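Local coordinates for capsid protein (PDB 5YKZ) that forms the protruding domain of a shrimp nodavirus capsid, which pairs with a second copy to build the dimeric spikes on the particle surface, at residues V14-P19 / L59-V64; P43-Q48 / I72-T77. All blocks are in the same frame, centred on the assembly; numbering follows the deposited sequence.

Interaction 1: V14-P19 / L59-V64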
loop_
_atom_site.group_PDB
_atom_site.type_symbol
_atom_site.label_atom_id
_atom_site.label_comp_id
_atom_site.label_asym_id
_atom_site.label_seq_id
_atom_site.Cartn_x
_atom_site.Cartn_y
_atom_site.Cartn_z
ATOM N N VAL B 14 -9.183 5.829 -4.355
ATOM C CA VAL B 14 -9.197 6.575 -5.604
ATOM C C VAL B 14 -8.298 5.958 -6.608
ATOM O O VAL B 14 -7.133 5.626 -6.249
ATOM C CB VAL B 14 -8.793 8.031 -5.370
ATOM C CG1 VAL B 14 -8.861 8.850 -6.650
ATOM C CG2 VAL B 14 -9.747 8.655 -4.363
ATOM N N ASN B 15 -8.704 5.703 -7.834
ATOM C CA ASN B 15 -7.802 5.241 -8.853
ATOM C C ASN B 15 -6.887 6.336 -9.334
ATOM O O ASN B 15 -7.274 7.499 -9.431
ATOM C CB ASN B 15 -8.571 4.695 -10.044
ATOM C CG ASN B 15 -9.348 3.468 -9.729
ATOM O OD1 ASN B 15 -9.004 2.719 -8.789
ATOM N ND2 ASN B 15 -10.377 3.199 -10.540
ATOM N N PHE B 16 -5.654 5.963 -9.677
ATOM C CA PHE B 16 -4.777 6.851 -10.417
ATOM C C PHE B 16 -5.323 7.086 -11.835
ATOM O O PHE B 16 -5.928 6.182 -12.428
ATOM C CB PHE B 16 -3.352 6.312 -10.491
ATOM C CG PHE B 16 -2.568 6.488 -9.261
ATOM C CD1 PHE B 16 -2.280 7.763 -8.797
ATOM C CD2 PHE B 16 -2.060 5.418 -8.542
ATOM C CE1 PHE B 16 -1.488 7.962 -7.708
ATOM C CE2 PHE B 16 -1.300 5.633 -7.406
ATOM C CZ PHE B 16 -1.010 6.865 -6.988
ATOM N N ILE B 17 -5.119 8.297 -12.343
ATOM C CA ILE B 17 -5.327 8.629 -13.761
ATOM C C ILE B 17 -4.490 7.713 -14.616
ATOM O O ILE B 17 -3.531 7.025 -14.195
ATOM C CB ILE B 17 -5.107 10.087 -14.029
ATOM C CG1 ILE B 17 -3.665 10.522 -13.716
ATOM C CG2 ILE B 17 -6.168 10.962 -13.347
ATOM C CD1 ILE B 17 -3.299 11.865 -14.328
ATOM N N LYS B 18 -4.855 7.775 -15.903
ATOM C CA LYS B 18 -4.206 7.021 -16.983
ATOM C C LYS B 18 -3.690 8.002 -17.938
ATOM O O LYS B 18 -4.369 8.363 -18.959
ATOM C CB LYS B 18 -5.219 6.074 -17.587
ATOM C CG LYS B 18 -5.784 5.085 -16.596
ATOM C CD LYS B 18 -6.746 4.123 -17.259
ATOM C CE LYS B 18 -7.555 3.310 -16.326
ATOM N NZ LYS B 18 -6.778 2.493 -15.581
ATOM N N PRO B 19 -2.508 8.539 -17.725
ATOM C CA PRO B 19 -1.957 9.536 -18.665
ATOM C C PRO B 19 -1.852 9.047 -20.079
ATOM O O PRO B 19 -1.550 7.916 -20.354
ATOM C CB PRO B 19 -0.566 9.845 -18.099
ATOM C CG PRO B 19 -0.614 9.406 -16.676
ATOM C CD PRO B 19 -1.583 8.274 -16.603
ATOM N N LEU B 59 4.432 3.697 -12.686
ATOM C CA LEU B 59 3.764 4.930 -12.304
ATOM C C LEU B 59 4.544 5.584 -11.211
ATOM O O LEU B 59 4.969 4.869 -10.229
ATOM C CB LEU B 59 2.332 4.628 -11.876
ATOM C CG LEU B 59 1.518 5.837 -11.380
ATOM C CD1 LEU B 59 0.072 5.695 -11.697
ATOM C CD2 LEU B 59 1.666 5.983 -9.849
ATOM N N SER B 60 4.652 6.874 -11.228
ATOM C CA SER B 60 5.149 7.642 -10.094
ATOM C C SER B 60 4.156 8.791 -9.841
ATOM O O SER B 60 3.712 9.408 -10.809
ATOM C CB SER B 60 6.502 8.214 -10.430
ATOM O OG SER B 60 7.128 8.803 -9.324
ATOM N N ALA B 61 3.882 9.065 -8.583
ATOM C CA ALA B 61 2.977 10.163 -8.198
ATOM C C ALA B 61 3.616 10.921 -7.117
ATOM O O ALA B 61 4.035 10.371 -6.078
ATOM C CB ALA B 61 1.666 9.644 -7.819
ATOM N N THR B 62 3.524 12.260 -7.202
ATOM C CA THR B 62 4.053 13.102 -6.169
ATOM C C THR B 62 3.053 14.247 -5.993
ATOM O O THR B 62 2.621 14.794 -7.044
ATOM C CB THR B 62 5.394 13.714 -6.561
ATOM O OG1 THR B 62 5.166 14.592 -7.680
ATOM C CG2 THR B 62 6.460 12.666 -6.711
ATOM N N PRO B 63 2.743 14.698 -4.783
ATOM C CA PRO B 63 1.898 15.867 -4.676
ATOM C C PRO B 63 2.566 17.082 -5.299
ATOM O O PRO B 63 3.766 17.259 -5.173
ATOM C CB PRO B 63 1.740 16.002 -3.173
ATOM C CG PRO B 63 2.996 15.439 -2.592
ATOM C CD PRO B 63 3.342 14.281 -3.496
ATOM N N VAL B 64 1.759 18.026 -5.830
ATOM C CA VAL B 64 2.339 19.274 -6.284
ATOM C C VAL B 64 2.872 20.039 -5.123
ATOM O O VAL B 64 3.872 20.783 -5.284
ATOM C CB VAL B 64 1.368 20.068 -7.169
ATOM C CG1 VAL B 64 0.921 19.299 -8.397
ATOM C CG2 VAL B 64 0.263 20.657 -6.436
#

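Interaction 2: P43-Q48 / I72-T77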
loop_
_atom_site.group_PDB
_atom_site.type_symbol
_atom_site.label_atom_id
_atom_site.label_comp_id
_atom_site.label_asym_id
_atom_site.label_seq_id
_atom_site.Cartn_x
_atom_site.Cartn_y
_atom_site.Cartn_z
ATOM N N PRO B 43 -0.394 3.313 -1.720
ATOM C CA PRO B 43 -0.759 2.660 -2.991
ATOM C C PRO B 43 -1.521 1.373 -2.813
ATOM O O PRO B 43 -1.302 0.672 -1.814
ATOM C CB PRO B 43 0.622 2.371 -3.625
ATOM C CG PRO B 43 1.534 2.211 -2.423
ATOM C CD PRO B 43 1.067 3.211 -1.429
ATOM N N ALA B 44 -2.280 0.962 -3.780
ATOM C CA ALA B 44 -2.985 -0.319 -3.795
ATOM C C ALA B 44 -3.446 -0.635 -5.184
ATOM O O ALA B 44 -3.796 0.321 -5.962
ATOM C CB ALA B 44 -4.170 -0.327 -2.844
ATOM N N PHE B 45 -3.631 -1.898 -5.525
ATOM C CA PHE B 45 -4.321 -2.264 -6.749
ATOM C C PHE B 45 -4.817 -3.695 -6.596
ATOM O O PHE B 45 -4.313 -4.469 -5.751
ATOM C CB PHE B 45 -3.459 -2.080 -7.992
ATOM C CG PHE B 45 -2.180 -2.861 -7.952
ATOM C CD1 PHE B 45 -2.146 -4.199 -8.170
ATOM C CD2 PHE B 45 -1.006 -2.213 -7.675
ATOM C CE1 PHE B 45 -0.904 -4.898 -8.096
ATOM C CE2 PHE B 45 0.168 -2.882 -7.596
ATOM C CZ PHE B 45 0.203 -4.219 -7.803
ATOM N N LEU B 46 -5.800 -4.075 -7.396
ATOM C CA LEU B 46 -6.518 -5.308 -7.232
ATOM C C LEU B 46 -6.642 -6.067 -8.531
ATOM O O LEU B 46 -7.230 -5.535 -9.499
ATOM C CB LEU B 46 -7.913 -4.991 -6.641
ATOM C CG LEU B 46 -8.765 -6.155 -6.357
ATOM C CD1 LEU B 46 -8.219 -7.129 -5.340
ATOM C CD2 LEU B 46 -10.117 -5.731 -5.843
ATOM N N GLU B 47 -6.192 -7.286 -8.552
ATOM C CA GLU B 47 -6.496 -8.217 -9.635
ATOM C C GLU B 47 -6.155 -7.648 -10.985
ATOM O O GLU B 47 -6.998 -7.705 -11.928
ATOM C CB GLU B 47 -7.911 -8.738 -9.528
ATOM C CG GLU B 47 -8.145 -9.525 -8.243
ATOM C CD GLU B 47 -9.572 -9.737 -7.828
ATOM O OE1 GLU B 47 -9.746 -10.418 -6.760
ATOM O OE2 GLU B 47 -10.494 -9.148 -8.420
ATOM N N GLN B 48 -4.938 -7.167 -11.187
ATOM C CA GLN B 48 -4.466 -6.587 -12.468
ATOM C C GLN B 48 -3.657 -7.508 -13.223
ATOM O O GLN B 48 -2.822 -8.232 -12.689
ATOM C CB GLN B 48 -3.702 -5.260 -12.197
ATOM C CG GLN B 48 -4.565 -4.203 -11.596
ATOM C CD GLN B 48 -5.702 -3.831 -12.459
ATOM O OE1 GLN B 48 -5.448 -3.401 -13.603
ATOM N NE2 GLN B 48 -6.858 -3.930 -11.977
ATOM N N ILE B 72 4.852 2.730 -8.193
ATOM C CA ILE B 72 4.341 1.411 -8.590
ATOM C C ILE B 72 5.097 1.031 -9.828
ATOM O O ILE B 72 4.803 1.527 -10.940
ATOM C CB ILE B 72 2.799 1.411 -8.834
ATOM C CG1 ILE B 72 2.041 1.827 -7.594
ATOM C CG2 ILE B 72 2.406 0.066 -9.331
ATOM C CD1 ILE B 72 0.568 1.958 -7.718
ATOM N N ASN B 73 6.069 0.166 -9.720
ATOM C CA ASN B 73 6.938 -0.288 -10.806
ATOM C C ASN B 73 6.769 -1.798 -10.876
ATOM O O ASN B 73 7.224 -2.521 -9.974
ATOM C CB ASN B 73 8.378 0.165 -10.639
ATOM C CG ASN B 73 9.218 -0.311 -11.804
ATOM O OD1 ASN B 73 8.937 -1.209 -12.456
ATOM N ND2 ASN B 73 10.342 0.415 -12.001
ATOM N N MET B 74 6.102 -2.282 -11.903
ATOM C CA MET B 74 5.804 -3.658 -12.054
ATOM C C MET B 74 6.926 -4.440 -12.824
ATOM O O MET B 74 6.696 -5.537 -13.277
ATOM C CB MET B 74 4.433 -3.886 -12.613
ATOM C CG MET B 74 3.340 -3.308 -11.713
ATOM S SD MET B 74 3.446 -3.605 -9.980
ATOM C CE MET B 74 3.230 -5.194 -10.032
ATOM N N ASP B 75 8.092 -3.911 -12.937
ATOM C CA ASP B 75 9.238 -4.627 -13.574
ATOM C C ASP B 75 9.388 -5.980 -12.878
ATOM O O ASP B 75 9.605 -6.014 -11.666
ATOM C CB ASP B 75 10.471 -3.811 -13.446
ATOM C CG ASP B 75 11.708 -4.350 -14.218
ATOM O OD1 ASP B 75 11.818 -5.593 -14.286
ATOM O OD2 ASP B 75 12.485 -3.507 -14.631
ATOM N N PRO B 76 9.371 -7.075 -13.616
ATOM C CA PRO B 76 9.476 -8.354 -12.914
ATOM C C PRO B 76 10.793 -8.586 -12.239
ATOM O O PRO B 76 10.928 -9.455 -11.295
ATOM C CB PRO B 76 9.307 -9.397 -14.004
ATOM C CG PRO B 76 9.053 -8.737 -15.255
ATOM C CD PRO B 76 9.058 -7.227 -15.023
ATOM N N THR B 77 11.837 -7.853 -12.561
ATOM C CA THR B 77 13.146 -7.946 -11.863
ATOM C C THR B 77 13.317 -7.057 -10.706
ATOM O O THR B 77 14.298 -7.201 -9.918
ATOM C CB THR B 77 14.346 -7.725 -12.920
ATOM O OG1 THR B 77 14.418 -6.360 -13.294
ATOM C CG2 THR B 77 14.041 -8.544 -14.067
#

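Interaction 1: V14-P19 / L59-V64
Phe16 lays its ring against Leu59 and Ala61, and these three buried side chains supply nearly all of the 152 Å² hidden between the segments. Leu59 does most of the work on its side. Its CD2 methyl sits 3.9 Å from the centroid of the Phe16 ring and only 13° off the ring normal, a CH-pi contact over the centre of one face. The other methyl, CD1, reaches back to the root of the ring, 3.7 Å from Phe16 CG. CG of Leu59, anti to its backbone N (chi1 177°), turns this branched end toward Phe16. Ala61, two residues on, brings CB within 3.6 Å of Phe16 CE1, approaching the ring obliquely. No hydrogen bond joins the segments, and the nearest CA pair, Phe16 and Ala61, is 8.7 Å apart, so packing alone spans the gap. Ile70 and Ile72 of strand 66-73, next to strand 58-63 in the sheet, also touch the ring, and Phe112 meets it with planes at about 50°.

The contact loosens quickly beyond this group. Lys18 turns its CB away and is partly exposed, its NZ bonded to Thr109 OG1 and Lys107 O, while Ser60 points from the opposite face of its strand. Phe16 thus leaves the end of edge strand 7-15 to pack on strand 58-63 in the buried core of this all-beta P-domain, built on an antiparallel sheet.

Interaction 2: P43-Q48 / I72-T77
Pro43 meets Ile72 where the backbones come nearest, with 7.7 Å between their CA atoms. Its ring carbon CB lies 4.1 Å from Ile72 CD1, the end of an extended side chain (chi2 176°). Ala44 turns its methyl away from this side.

Phe45 points inward again and carries the largest share of the 165 Å² buried. Its CG stands between the backbone N and the carbonyl carbon (chi1 58°), which carries the ring toward Ile72 and Met74. Ile72 CG2 approaches obliquely, 4.1 Å from Phe45 CE2. The side chains of Met74 and Phe45 come at each other from opposite directions, and Met74, its chain bent at chi2 and chi3, places CE 3.9 Å from Phe45 CZ. Its SD lies 4.9 Å from the ring centroid and 56° off the normal, an oblique Met-aromatic contact. Strand 79-88 runs between strands 38-48 and 66-73 in the antiparallel sheet, and its Val81 touches Pro43, Phe45 and Met74, so the contact reaches across an intervening strand, while Phe50 adds an edge-to-face ring to Phe45.

Leu46 has no contact with 72-77; within its own segment, Gln48 NE2 donates to Leu46 O at 3.0 Å, from above the carbonyl plane, across the corner at Glu47. Here the second subunit arrives: Glu47 N bonds to Thr80 OG1 of that chain, and Phe45 and Gln48 pair with one of its strands, continuing the sheet through the dimer. In the other segment, the chain beyond Met74 is shaped by two successive Asx turns, with Asp75 N 2.9 Å from Asn73 OD1 and Thr77 N 2.8 Å from Asp75 OD1.

How the interactions relate
Interactions 1 and 2 have centres about 14 Å apart and meet through Ile72. Its O lies 2.8 Å from Leu59 N, a probable hydrogen bond between the adjacent strands 58-63 and 66-73, and its CD1 is 4.1 Å from Phe16 CE2, so one side chain packs in both clusters. The segments alternate along the chain, 14-19, 43-48, 59-64, then 72-77, so the chain visits the two contacts in turn. Their positions differ: the centre of interaction 1 is about 4 Å from that of the chain and no other chain of the assembly touches its segments, whereas the centre of interaction 2 is about 12 Å out and the contact borders the second subunit. Together they trace continuous apolar packing from the domain interior to the dimer interface.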